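Side-chain contacts in N-hydroxyarylamine O-acetyltransferase (Bacillus cereus, PDB 4DMO), which probably transfers acetyl groups to N-hydroxyarylamines, as an arylamine N-acetyltransferase family member with a non-canonical Cys-His-Glu catalytic triad: residues V137-E142 with F188-V193; A112-H117 with L121-V126; V106-I111 with E195-T200; G141-I144 with G149-R152. All blocks are in the same frame, centred on the assembly; numbering follows the deposited sequence.

Interaction 1. Residues V137-E142 with F188-V193; sequences VPFLGE and FYIEEV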
loop_
_atom_site.group_PDB
_atom_site.type_symbol
_atom_site.label_atom_id
_atom_site.label_comp_id
_atom_site.label_asym_id
_atom_site.label_seq_id
_atom_site.Cartn_x
_atom_site.Cartn_y
_atom_site.Cartn_z
ATOM N N VAL A 137 5.336 7.573 9.401
ATOM C CA VAL A 137 6.565 7.135 10.024
ATOM C C VAL A 137 7.567 8.288 9.933
ATOM O O VAL A 137 7.984 8.695 8.834
ATOM C CB VAL A 137 7.157 5.877 9.333
ATOM C CG1 VAL A 137 8.412 5.402 10.112
ATOM C CG2 VAL A 137 6.110 4.770 9.233
ATOM N N PRO A 138 7.950 8.825 11.090
ATOM C CA PRO A 138 8.874 9.958 11.099
ATOM C C PRO A 138 10.281 9.536 10.714
ATOM O O PRO A 138 10.813 8.542 11.202
ATOM C CB PRO A 138 8.836 10.425 12.550
ATOM C CG PRO A 138 8.536 9.165 13.336
ATOM C CD PRO A 138 7.620 8.349 12.447
ATOM N N PHE A 139 10.873 10.311 9.827
ATOM C CA PHE A 139 12.249 10.109 9.444
ATOM C C PHE A 139 13.214 10.288 10.636
ATOM O O PHE A 139 14.338 9.786 10.594
ATOM C CB PHE A 139 12.626 11.078 8.323
ATOM C CG PHE A 139 12.318 10.563 6.937
ATOM C CD1 PHE A 139 11.012 10.363 6.528
ATOM C CD2 PHE A 139 13.350 10.296 6.040
ATOM C CE1 PHE A 139 10.731 9.907 5.246
ATOM C CE2 PHE A 139 13.086 9.822 4.750
ATOM C CZ PHE A 139 11.769 9.642 4.352
ATOM N N LEU A 140 12.775 10.996 11.681
ATOM C CA LEU A 140 13.597 11.206 12.886
ATOM C C LEU A 140 13.961 9.904 13.584
ATOM O O LEU A 140 14.872 9.875 14.405
ATOM C CB LEU A 140 12.933 12.170 13.876
ATOM C CG LEU A 140 13.178 13.651 13.570
ATOM C CD1 LEU A 140 12.702 14.518 14.715
ATOM C CD2 LEU A 140 14.638 13.955 13.243
ATOM N N GLY A 141 13.216 8.844 13.314
ATOM C CA GLY A 141 13.719 7.525 13.615
ATOM C C GLY A 141 12.845 6.798 14.584
ATOM O O GLY A 141 13.045 5.617 14.838
ATOM N N GLU A 142 11.867 7.523 15.100
ATOM C CA GLU A 142 10.943 7.026 16.100
ATOM C C GLU A 142 10.206 5.770 15.632
ATOM O O GLU A 142 9.813 5.647 14.466
ATOM C CB GLU A 142 9.939 8.148 16.413
ATOM C CG GLU A 142 9.073 7.942 17.628
ATOM C CD GLU A 142 9.688 8.557 18.864
ATOM O OE1 GLU A 142 10.936 8.609 18.924
ATOM O OE2 GLU A 142 8.931 8.992 19.760
ATOM N N PHE A 188 14.777 2.795 -0.089
ATOM C CA PHE A 188 14.326 3.806 -1.044
ATOM C C PHE A 188 15.289 4.983 -1.097
ATOM O O PHE A 188 16.088 5.159 -0.193
ATOM C CB PHE A 188 12.932 4.322 -0.698
ATOM C CG PHE A 188 12.850 5.038 0.637
ATOM C CD1 PHE A 188 12.752 4.323 1.818
ATOM C CD2 PHE A 188 12.848 6.421 0.700
ATOM C CE1 PHE A 188 12.659 4.979 3.043
ATOM C CE2 PHE A 188 12.771 7.074 1.925
ATOM C CZ PHE A 188 12.665 6.347 3.091
ATOM N N TYR A 189 15.203 5.757 -2.176
ATOM C CA TYR A 189 15.917 7.012 -2.322
ATOM C C TYR A 189 14.985 8.176 -1.922
ATOM O O TYR A 189 13.802 8.178 -2.286
ATOM C CB TYR A 189 16.371 7.181 -3.775
ATOM C CG TYR A 189 17.369 6.163 -4.246
ATOM C CD1 TYR A 189 18.718 6.285 -3.905
ATOM C CD2 TYR A 189 16.977 5.062 -5.039
ATOM C CE1 TYR A 189 19.672 5.338 -4.340
ATOM C CE2 TYR A 189 17.935 4.098 -5.490
ATOM C CZ TYR A 189 19.279 4.262 -5.117
ATOM O OH TYR A 189 20.246 3.363 -5.514
ATOM N N ILE A 190 15.501 9.146 -1.163
ATOM C CA ILE A 190 14.695 10.291 -0.704
ATOM C C ILE A 190 14.378 11.251 -1.852
ATOM O O ILE A 190 13.462 12.068 -1.761
ATOM C CB ILE A 190 15.411 11.072 0.447
ATOM C CG1 ILE A 190 14.458 12.064 1.125
ATOM C CG2 ILE A 190 16.640 11.811 -0.092
ATOM C CD1 ILE A 190 13.144 11.452 1.603
ATOM N N GLU A 191 15.158 11.144 -2.922
ATOM C CA GLU A 191 14.992 11.950 -4.132
ATOM C C GLU A 191 13.595 11.770 -4.769
ATOM O O GLU A 191 13.132 10.657 -5.016
ATOM C CB GLU A 191 16.095 11.603 -5.144
ATOM C CG GLU A 191 17.522 12.153 -4.789
ATOM C CD GLU A 191 18.285 11.367 -3.699
ATOM O OE1 GLU A 191 17.962 10.186 -3.423
ATOM O OE2 GLU A 191 19.215 11.949 -3.110
ATOM N N GLU A 192 12.952 12.892 -5.052
ATOM C CA GLU A 192 11.597 12.924 -5.576
ATOM C C GLU A 192 11.450 12.379 -6.994
ATOM O O GLU A 192 12.290 12.581 -7.877
ATOM C CB GLU A 192 11.060 14.350 -5.524
ATOM C CG GLU A 192 10.009 14.633 -6.556
ATOM C CD GLU A 192 9.263 15.913 -6.269
ATOM O OE1 GLU A 192 9.376 16.403 -5.127
ATOM O OE2 GLU A 192 8.580 16.423 -7.184
ATOM N N VAL A 193 10.359 11.660 -7.186
ATOM C CA VAL A 193 10.019 11.107 -8.482
ATOM C C VAL A 193 8.579 11.513 -8.834
ATOM O O VAL A 193 7.850 12.020 -7.976
ATOM C CB VAL A 193 10.169 9.559 -8.475
ATOM C CG1 VAL A 193 11.565 9.137 -8.004
ATOM C CG2 VAL A 193 9.094 8.905 -7.604
#

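Interaction 2. Residues A112-H117 with L121-V126; sequences ATVLTH and LYLIEV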
loop_
_atom_site.group_PDB
_atom_site.type_symbol
_atom_site.label_atom_id
_atom_site.label_comp_id
_atom_site.label_asym_id
_atom_site.label_seq_id
_atom_site.Cartn_x
_atom_site.Cartn_y
_atom_site.Cartn_z
ATOM N N ALA A 112 6.330 4.945 -2.905
ATOM C CA ALA A 112 5.767 5.392 -1.629
ATOM C C ALA A 112 5.696 6.907 -1.624
ATOM O O ALA A 112 6.109 7.575 -2.583
ATOM C CB ALA A 112 6.605 4.899 -0.460
ATOM N N THR A 113 5.181 7.441 -0.530
ATOM C CA THR A 113 4.901 8.854 -0.405
ATOM C C THR A 113 5.654 9.455 0.776
ATOM O O THR A 113 5.694 8.857 1.846
ATOM C CB THR A 113 3.393 9.047 -0.149
ATOM O OG1 THR A 113 2.629 8.443 -1.197
ATOM C CG2 THR A 113 3.041 10.514 -0.065
ATOM N N VAL A 114 6.249 10.628 0.612
ATOM C CA VAL A 114 6.814 11.325 1.769
ATOM C C VAL A 114 6.087 12.659 1.963
ATOM O O VAL A 114 5.693 13.337 0.996
ATOM C CB VAL A 114 8.327 11.555 1.668
ATOM C CG1 VAL A 114 9.062 10.217 1.548
ATOM C CG2 VAL A 114 8.619 12.448 0.504
ATOM N N LEU A 115 5.861 12.974 3.227
ATOM C CA LEU A 115 5.088 14.135 3.635
ATOM C C LEU A 115 5.932 15.037 4.559
ATOM O O LEU A 115 6.610 14.563 5.470
ATOM C CB LEU A 115 3.817 13.695 4.367
ATOM C CG LEU A 115 3.084 14.867 5.046
ATOM C CD1 LEU A 115 2.581 15.848 4.028
ATOM C CD2 LEU A 115 1.931 14.400 5.912
ATOM N N THR A 116 5.854 16.334 4.307
ATOM C CA THR A 116 6.508 17.342 5.110
ATOM C C THR A 116 5.499 18.054 5.985
ATOM O O THR A 116 4.580 18.702 5.490
ATOM C CB THR A 116 7.161 18.379 4.213
ATOM O OG1 THR A 116 8.136 17.733 3.394
ATOM C CG2 THR A 116 7.828 19.454 5.021
ATOM N N HIS A 117 5.695 17.948 7.289
ATOM C CA HIS A 117 4.892 18.677 8.242
ATOM C C HIS A 117 5.791 19.362 9.269
ATOM O O HIS A 117 6.665 18.725 9.860
ATOM C CB HIS A 117 3.948 17.726 8.957
ATOM C CG HIS A 117 3.074 18.394 9.972
ATOM N ND1 HIS A 117 2.110 19.319 9.629
ATOM C CD2 HIS A 117 3.005 18.261 11.318
ATOM C CE1 HIS A 117 1.491 19.734 10.720
ATOM N NE2 HIS A 117 2.013 19.103 11.758
ATOM N N LEU A 121 10.109 15.330 8.131
ATOM C CA LEU A 121 9.741 14.406 7.078
ATOM C C LEU A 121 9.077 13.193 7.680
ATOM O O LEU A 121 9.507 12.713 8.737
ATOM C CB LEU A 121 10.970 13.988 6.272
ATOM C CG LEU A 121 11.284 14.744 4.980
ATOM C CD1 LEU A 121 12.069 13.826 4.028
ATOM C CD2 LEU A 121 10.041 15.275 4.269
ATOM N N TYR A 122 8.015 12.735 7.003
ATOM C CA TYR A 122 7.321 11.499 7.347
ATOM C C TYR A 122 7.120 10.674 6.100
ATOM O O TYR A 122 6.791 11.204 5.049
ATOM C CB TYR A 122 5.961 11.785 7.996
ATOM C CG TYR A 122 6.067 12.589 9.275
ATOM C CD1 TYR A 122 6.259 13.948 9.232
ATOM C CD2 TYR A 122 5.986 11.970 10.516
ATOM C CE1 TYR A 122 6.384 14.683 10.371
ATOM C CE2 TYR A 122 6.115 12.697 11.679
ATOM C CZ TYR A 122 6.306 14.062 11.598
ATOM O OH TYR A 122 6.421 14.810 12.741
ATOM N N LEU A 123 7.331 9.373 6.233
ATOM C CA LEU A 123 6.990 8.410 5.196
ATOM C C LEU A 123 5.526 8.032 5.365
ATOM O O LEU A 123 5.112 7.564 6.433
ATOM C CB LEU A 123 7.843 7.171 5.352
ATOM C CG LEU A 123 7.665 5.975 4.428
ATOM C CD1 LEU A 123 8.203 6.265 3.027
ATOM C CD2 LEU A 123 8.381 4.805 5.056
ATOM N N ILE A 124 4.744 8.236 4.309
ATOM C CA ILE A 124 3.356 7.780 4.284
ATOM C C ILE A 124 3.229 6.456 3.495
ATOM O O ILE A 124 3.351 6.428 2.265
ATOM C CB ILE A 124 2.455 8.867 3.663
ATOM C CG1 ILE A 124 2.727 10.217 4.353
ATOM C CG2 ILE A 124 0.984 8.450 3.721
ATOM C CD1 ILE A 124 2.584 10.204 5.908
ATOM N N GLU A 125 2.985 5.368 4.217
ATOM C CA GLU A 125 3.000 4.039 3.616
ATOM C C GLU A 125 1.675 3.328 3.803
ATOM O O GLU A 125 1.341 2.859 4.898
ATOM C CB GLU A 125 4.141 3.182 4.189
ATOM C CG GLU A 125 4.251 1.799 3.589
ATOM C CD GLU A 125 4.405 1.842 2.078
ATOM O OE1 GLU A 125 5.487 2.266 1.601
ATOM O OE2 GLU A 125 3.452 1.419 1.374
ATOM N N VAL A 126 0.941 3.215 2.692
ATOM C CA VAL A 126 -0.359 2.553 2.687
ATOM C C VAL A 126 -0.446 1.388 1.676
ATOM O O VAL A 126 -1.518 0.778 1.519
ATOM C CB VAL A 126 -1.481 3.574 2.414
ATOM C CG1 VAL A 126 -1.442 4.635 3.489
ATOM C CG2 VAL A 126 -1.309 4.192 1.038
HETATM O O HOH W 1 1.212 6.949 0.530
#

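Interaction 3. Residues V106-I111 with E195-T200; sequences VDSGHI and EEKANT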
loop_
_atom_site.group_PDB
_atom_site.type_symbol
_atom_site.label_atom_id
_atom_site.label_comp_id
_atom_site.label_asym_id
_atom_site.label_seq_id
_atom_site.Cartn_x
_atom_site.Cartn_y
_atom_site.Cartn_z
ATOM N N VAL A 106 12.463 -7.260 -7.264
ATOM C CA VAL A 106 12.762 -6.572 -8.501
ATOM C C VAL A 106 13.106 -5.126 -8.229
ATOM O O VAL A 106 12.480 -4.461 -7.386
ATOM C CB VAL A 106 11.600 -6.649 -9.525
ATOM C CG1 VAL A 106 11.512 -8.029 -10.055
ATOM C CG2 VAL A 106 10.279 -6.213 -8.911
ATOM N N ASP A 107 14.099 -4.641 -8.973
ATOM C CA ASP A 107 14.637 -3.298 -8.792
ATOM C C ASP A 107 13.584 -2.233 -9.098
ATOM O O ASP A 107 12.944 -2.267 -10.144
ATOM C CB ASP A 107 15.855 -3.083 -9.696
ATOM C CG ASP A 107 16.531 -1.797 -9.423
ATOM O OD1 ASP A 107 16.117 -0.771 -9.995
ATOM O OD2 ASP A 107 17.443 -1.791 -8.587
ATOM N N SER A 108 13.417 -1.299 -8.164
ATOM C CA SER A 108 12.560 -0.140 -8.361
ATOM C C SER A 108 11.119 -0.525 -8.538
ATOM O O SER A 108 10.358 0.127 -9.254
ATOM C CB SER A 108 13.064 0.684 -9.533
ATOM O OG SER A 108 14.398 1.087 -9.292
ATOM N N GLY A 109 10.747 -1.594 -7.848
ATOM C CA GLY A 109 9.386 -2.085 -7.846
ATOM C C GLY A 109 8.475 -1.363 -6.862
ATOM O O GLY A 109 7.259 -1.523 -6.913
ATOM N N HIS A 110 9.041 -0.565 -5.965
ATOM C CA HIS A 110 8.222 0.069 -4.950
ATOM C C HIS A 110 8.071 1.565 -5.156
ATOM O O HIS A 110 8.990 2.272 -5.590
ATOM C CB HIS A 110 8.778 -0.191 -3.536
ATOM C CG HIS A 110 7.822 0.155 -2.426
ATOM N ND1 HIS A 110 6.788 -0.681 -2.048
ATOM C CD2 HIS A 110 7.747 1.231 -1.596
ATOM C CE1 HIS A 110 6.125 -0.141 -1.037
ATOM N NE2 HIS A 110 6.699 1.012 -0.733
ATOM N N ILE A 111 6.897 2.051 -4.804
ATOM C CA ILE A 111 6.636 3.475 -4.780
ATOM C C ILE A 111 6.003 3.791 -3.462
ATOM O O ILE A 111 5.224 3.002 -2.961
ATOM C CB ILE A 111 5.668 3.891 -5.861
ATOM C CG1 ILE A 111 6.270 3.628 -7.230
ATOM C CG2 ILE A 111 5.249 5.356 -5.688
ATOM C CD1 ILE A 111 7.420 4.520 -7.584
ATOM N N GLU A 195 4.891 10.572 -11.628
ATOM C CA GLU A 195 4.049 9.478 -12.099
ATOM C C GLU A 195 4.760 8.594 -13.093
ATOM O O GLU A 195 4.428 7.428 -13.226
ATOM C CB GLU A 195 2.775 10.015 -12.768
ATOM C CG GLU A 195 1.778 10.602 -11.795
ATOM C CD GLU A 195 2.149 12.026 -11.383
ATOM O OE1 GLU A 195 1.419 12.654 -10.555
ATOM O OE2 GLU A 195 3.201 12.505 -11.870
ATOM N N GLU A 196 5.710 9.145 -13.828
ATOM C CA GLU A 196 6.406 8.347 -14.839
ATOM C C GLU A 196 7.216 7.243 -14.154
ATOM O O GLU A 196 7.353 6.135 -14.687
ATOM C CB GLU A 196 7.308 9.215 -15.731
ATOM C CG GLU A 196 7.580 8.597 -17.111
ATOM C CD GLU A 196 8.628 9.351 -17.930
ATOM O OE1 GLU A 196 9.625 9.856 -17.350
ATOM O OE2 GLU A 196 8.447 9.435 -19.167
ATOM N N LYS A 197 7.774 7.538 -12.977
ATOM C CA LYS A 197 8.475 6.499 -12.237
ATOM C C LYS A 197 7.450 5.474 -11.727
ATOM O O LYS A 197 7.715 4.272 -11.712
ATOM C CB LYS A 197 9.265 7.068 -11.074
ATOM C CG LYS A 197 10.296 6.105 -10.547
ATOM C CD LYS A 197 11.230 5.641 -11.659
ATOM C CE LYS A 197 12.596 5.151 -11.133
ATOM N NZ LYS A 197 13.289 4.335 -12.193
ATOM N N ALA A 198 6.266 5.947 -11.355
ATOM C CA ALA A 198 5.189 5.050 -10.928
ATOM C C ALA A 198 4.775 4.116 -12.061
ATOM O O ALA A 198 4.571 2.919 -11.840
ATOM C CB ALA A 198 4.020 5.843 -10.445
ATOM N N ASN A 199 4.689 4.644 -13.283
ATOM C CA ASN A 199 4.305 3.817 -14.408
ATOM C C ASN A 199 5.384 2.818 -14.697
ATOM O O ASN A 199 5.107 1.683 -15.057
ATOM C CB ASN A 199 3.978 4.654 -15.647
ATOM C CG ASN A 199 2.620 5.318 -15.531
ATOM O OD1 ASN A 199 1.599 4.645 -15.540
ATOM N ND2 ASN A 199 2.604 6.635 -15.383
ATOM N N THR A 200 6.621 3.230 -14.489
ATOM C CA THR A 200 7.756 2.340 -14.655
ATOM C C THR A 200 7.786 1.215 -13.628
ATOM O O THR A 200 8.172 0.068 -13.929
ATOM C CB THR A 200 9.064 3.180 -14.637
ATOM O OG1 THR A 200 9.170 3.865 -15.895
ATOM C CG2 THR A 200 10.317 2.311 -14.413
#

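Interaction 4. Residues G141-I144 with G149-R152; sequences GEVI and GDYR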
loop_
_atom_site.group_PDB
_atom_site.type_symbol
_atom_site.label_atom_id
_atom_site.label_comp_id
_atom_site.label_asym_id
_atom_site.label_seq_id
_atom_site.Cartn_x
_atom_site.Cartn_y
_atom_site.Cartn_z
ATOM N N GLY A 141 13.216 8.844 13.314
ATOM C CA GLY A 141 13.719 7.525 13.615
ATOM C C GLY A 141 12.845 6.798 14.584
ATOM O O GLY A 141 13.045 5.617 14.838
ATOM N N GLU A 142 11.867 7.523 15.100
ATOM C CA GLU A 142 10.943 7.026 16.100
ATOM C C GLU A 142 10.206 5.770 15.632
ATOM O O GLU A 142 9.813 5.647 14.466
ATOM C CB GLU A 142 9.939 8.148 16.413
ATOM C CG GLU A 142 9.073 7.942 17.628
ATOM C CD GLU A 142 9.688 8.557 18.864
ATOM O OE1 GLU A 142 10.936 8.609 18.924
ATOM O OE2 GLU A 142 8.931 8.992 19.760
ATOM N N VAL A 143 10.002 4.841 16.550
ATOM C CA VAL A 143 9.278 3.620 16.245
ATOM C C VAL A 143 7.768 3.834 16.225
ATOM O O VAL A 143 7.182 4.390 17.154
ATOM C CB VAL A 143 9.600 2.543 17.260
ATOM C CG1 VAL A 143 8.786 1.324 16.991
ATOM C CG2 VAL A 143 11.105 2.224 17.236
ATOM N N ILE A 144 7.140 3.411 15.139
ATOM C CA ILE A 144 5.689 3.440 15.053
ATOM C C ILE A 144 5.154 2.042 15.343
ATOM O O ILE A 144 5.577 1.056 14.735
ATOM C CB ILE A 144 5.203 3.956 13.673
ATOM C CG1 ILE A 144 5.598 5.433 13.479
ATOM C CG2 ILE A 144 3.683 3.801 13.533
ATOM C CD1 ILE A 144 4.996 6.376 14.460
ATOM N N GLY A 149 2.721 -4.617 13.191
ATOM C CA GLY A 149 4.107 -4.770 13.593
ATOM C C GLY A 149 4.726 -3.453 13.939
ATOM O O GLY A 149 4.008 -2.457 14.053
ATOM N N ASP A 150 6.051 -3.441 14.128
ATOM C CA ASP A 150 6.771 -2.200 14.462
ATOM C C ASP A 150 7.515 -1.652 13.237
ATOM O O ASP A 150 8.031 -2.439 12.458
ATOM C CB ASP A 150 7.787 -2.460 15.584
ATOM C CG ASP A 150 7.144 -2.563 16.960
ATOM O OD1 ASP A 150 6.078 -3.205 17.083
ATOM O OD2 ASP A 150 7.714 -1.976 17.915
ATOM N N TYR A 151 7.591 -0.322 13.088
ATOM C CA TYR A 151 8.197 0.285 11.901
ATOM C C TYR A 151 9.037 1.489 12.241
ATOM O O TYR A 151 8.658 2.271 13.096
ATOM C CB TYR A 151 7.109 0.727 10.903
ATOM C CG TYR A 151 6.263 -0.409 10.426
ATOM C CD1 TYR A 151 5.181 -0.858 11.176
ATOM C CD2 TYR A 151 6.568 -1.076 9.248
ATOM C CE1 TYR A 151 4.399 -1.920 10.735
ATOM C CE2 TYR A 151 5.800 -2.154 8.811
ATOM C CZ TYR A 151 4.709 -2.554 9.562
ATOM O OH TYR A 151 3.949 -3.618 9.144
ATOM N N ARG A 152 10.174 1.643 11.564
ATOM C CA ARG A 152 11.037 2.799 11.786
ATOM C C ARG A 152 11.882 3.045 10.557
ATOM O O ARG A 152 12.205 2.121 9.789
ATOM C CB ARG A 152 11.956 2.586 13.013
ATOM C CG ARG A 152 13.247 1.843 12.698
ATOM C CD ARG A 152 14.096 1.490 13.931
ATOM N NE ARG A 152 15.123 0.484 13.615
ATOM C CZ ARG A 152 15.911 -0.113 14.516
ATOM N NH1 ARG A 152 15.807 0.192 15.809
ATOM N NH2 ARG A 152 16.796 -1.032 14.138
#

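Interaction 1. Residues V137-E142 with F188-V193
The type I beta turn from Pro138 to Gly141 sends the Phe139 ring across to Phe188 of strand 183-188 and to Ile190 just after it in the chain. The two aromatic side chains approach from opposite directions, their planes at 86° and their centroids 5.8 Å apart. Phe139 CZ comes up to the rim of the Phe188 ring, near its plane, and lies 3.6 Å from Phe188 CZ. Phe188 CG sits between its own backbone N and carbonyl carbon (chi1 63°), which swings the ring toward the turn. Here the turn follows strand 137-138, an outermost strand of the antiparallel sheet of eight, while Phe188 belongs to a strand well inside that sheet, so the contact spans several strands side chain to side chain, with no hydrogen bond across it. Ile190 adds a methyl group: its CD1 touches the outer end of the Phe139 ring, 3.5 Å from Phe139 CE2 and 3.6 Å from Phe139 CZ. Leu121 of strand 120-124, one of those in between, packs against both Phe139 and Ile190, and Tyr163 meets the Phe139 ring edge-to-face. Within the turn itself, Gly141 N donates to Pro138 O at 3.2 Å.

Interaction 2. Residues A112-H117 with L121-V126
Leu115 and Ile124 meet diagonally across the hairpin of strands 103-117 and 120-124, with Leu115 CB 3.6 Å from Ile124 CG1. Thr113, directly paired with Ile124, joins them on that face by its CB and its methyl: with chi1 -57° OG1 lies beside the backbone N, which puts CG2 anti to it. On the other face Leu123 CD1 lies 4.3 Å from Val114 CG1 and also reaches Ala112 CB. Back on the Leu115 face, Tyr122 turns its ring edge to Leu115 O, which lies in the ring plane, and Phe24 packs on both Tyr122 and His117. Between the two faces runs the antiparallel ladder. Leu115 and Tyr122 form a hydrogen-bonded pair, Leu115 N giving a bond to Tyr122 O at 2.7 Å; Ile124 N bonds Thr113 O at the same length. The return bond is weak, Thr113 N to Ile124 O measuring 3.5 Å. A water bridges the same spot, accepting from Thr113 OG1 at 2.7 Å and donating to Ile124 O at 2.8 Å. Just past this point Glu125 bends at chi2 and lays OE1 3.5 Å from Ala112 CB. His110 NE2 bonds that oxygen, while Gly127 N and Asn75 hold OE2. The carboxylate is thus gripped at both oxygens next to His110, as expected if Glu125 is the glutamate of the Cys-His-Glu triad.

Interaction 3. Residues V106-I111 with E195-T200
Ile111 meets the helix at its backbone: CD1 rests 4.1 Å from Ala198 CA and equally far from Lys197 O, with no hydrogen bond anywhere between the two segments. A chi1 of -64° sets Ile111 CG1 anti to the carbonyl carbon and brings it, with CD1, against Ala198 CA. Ala201 and Tyr72 also touch Ile111, and Ile53 touches Ala198. Strand 103-117 is kinked just ahead of this point by a classic beta bulge, in which Gly109 and His110 both face Gly94, and a type II beta turn from Val106 to Gly109 runs into it. His110 lies against Cys71, consistent with its being the histidine of the catalytic triad, so helix 195-207 packs beside the strand that carries the probable catalytic histidine. The turn gives the looser half of the contact. Lys197 NZ stops 4.5 Å from Ser108 OG. That hydroxyl donates instead to Asp107 OD1 at 2.6 Å, arriving from above the carboxylate plane, and Asp107 OD2 forms a salt bridge with Lys160. One helical turn beyond Glu196, Thr200 OG1 gives a hydrogen bond back to Glu196 O at 3.1 Å.

Interaction 4. Residues G141-I144 with G149-R152
Ile144 and Tyr151 form the close part of this contact, a hydrogen-bonded antiparallel pair where strand 144-146, an outermost strand of the eight-stranded sheet, folds back on strand 149-158 as a beta hairpin. Ile144 N gives a nearly straight bond to Tyr151 O at 2.8 Å, and Tyr151 N returns one to Ile144 O at 2.9 Å, in the carbonyl plane. The Tyr151 ring turns its edge toward Ile144 O, and its hydroxyl is bonded to Thr148 near the hairpin turn. Beside this pair, Val143 CG1, anti to the backbone N at chi1 176°, crosses to Asp150 and sits 3.6 Å from Asp150 OD2. That methyl flanks a carboxylate whose charge is met elsewhere, in a salt bridge with Arg168. The packing thins toward Gly141 and Glu142. Gly141, with phi at 120°, takes backbone angles that suit glycine, and its O lies 3.7 Å from Arg152 CB; Glu142, an exposed residue, starts its side chain away from the strand. Arg152 touches this loop with its CB. From CG to NE the chain runs extended, carrying the guanidinium away from the loop to a salt bridge with Glu166, which probably balances its charge. Trp182 also packs on Val143 and Asp150. Arg152 makes a cation-pi contact with Trp182, which lines the pocket of the bound sulfonate ligand, so this end of the hairpin may help to position that ring.

All four contacts reach the same eight-stranded antiparallel sheet. Interactions 1 and 2 lie side by side, centres 7 Å apart: Val137 O and Leu123 N are 2.8 Å apart, a probable hydrogen bond, and Leu121 CD1 packs 3.6 Å from Ile190 CD1. Interaction 4 starts from the same stretch as interaction 1, sharing Gly141 and Glu142, and Ile144 CG1 packs 3.7 Å from Pro138 CD. Interactions 2 and 3 meet at the probable catalytic pair, Glu125 OE1 to His110 NE2 at 2.9 Å. Toward the bound sulfonate, the Arg152 side chain of interaction 4 comes to about 8 Å and that of Phe188 in interaction 1 to about 12 Å.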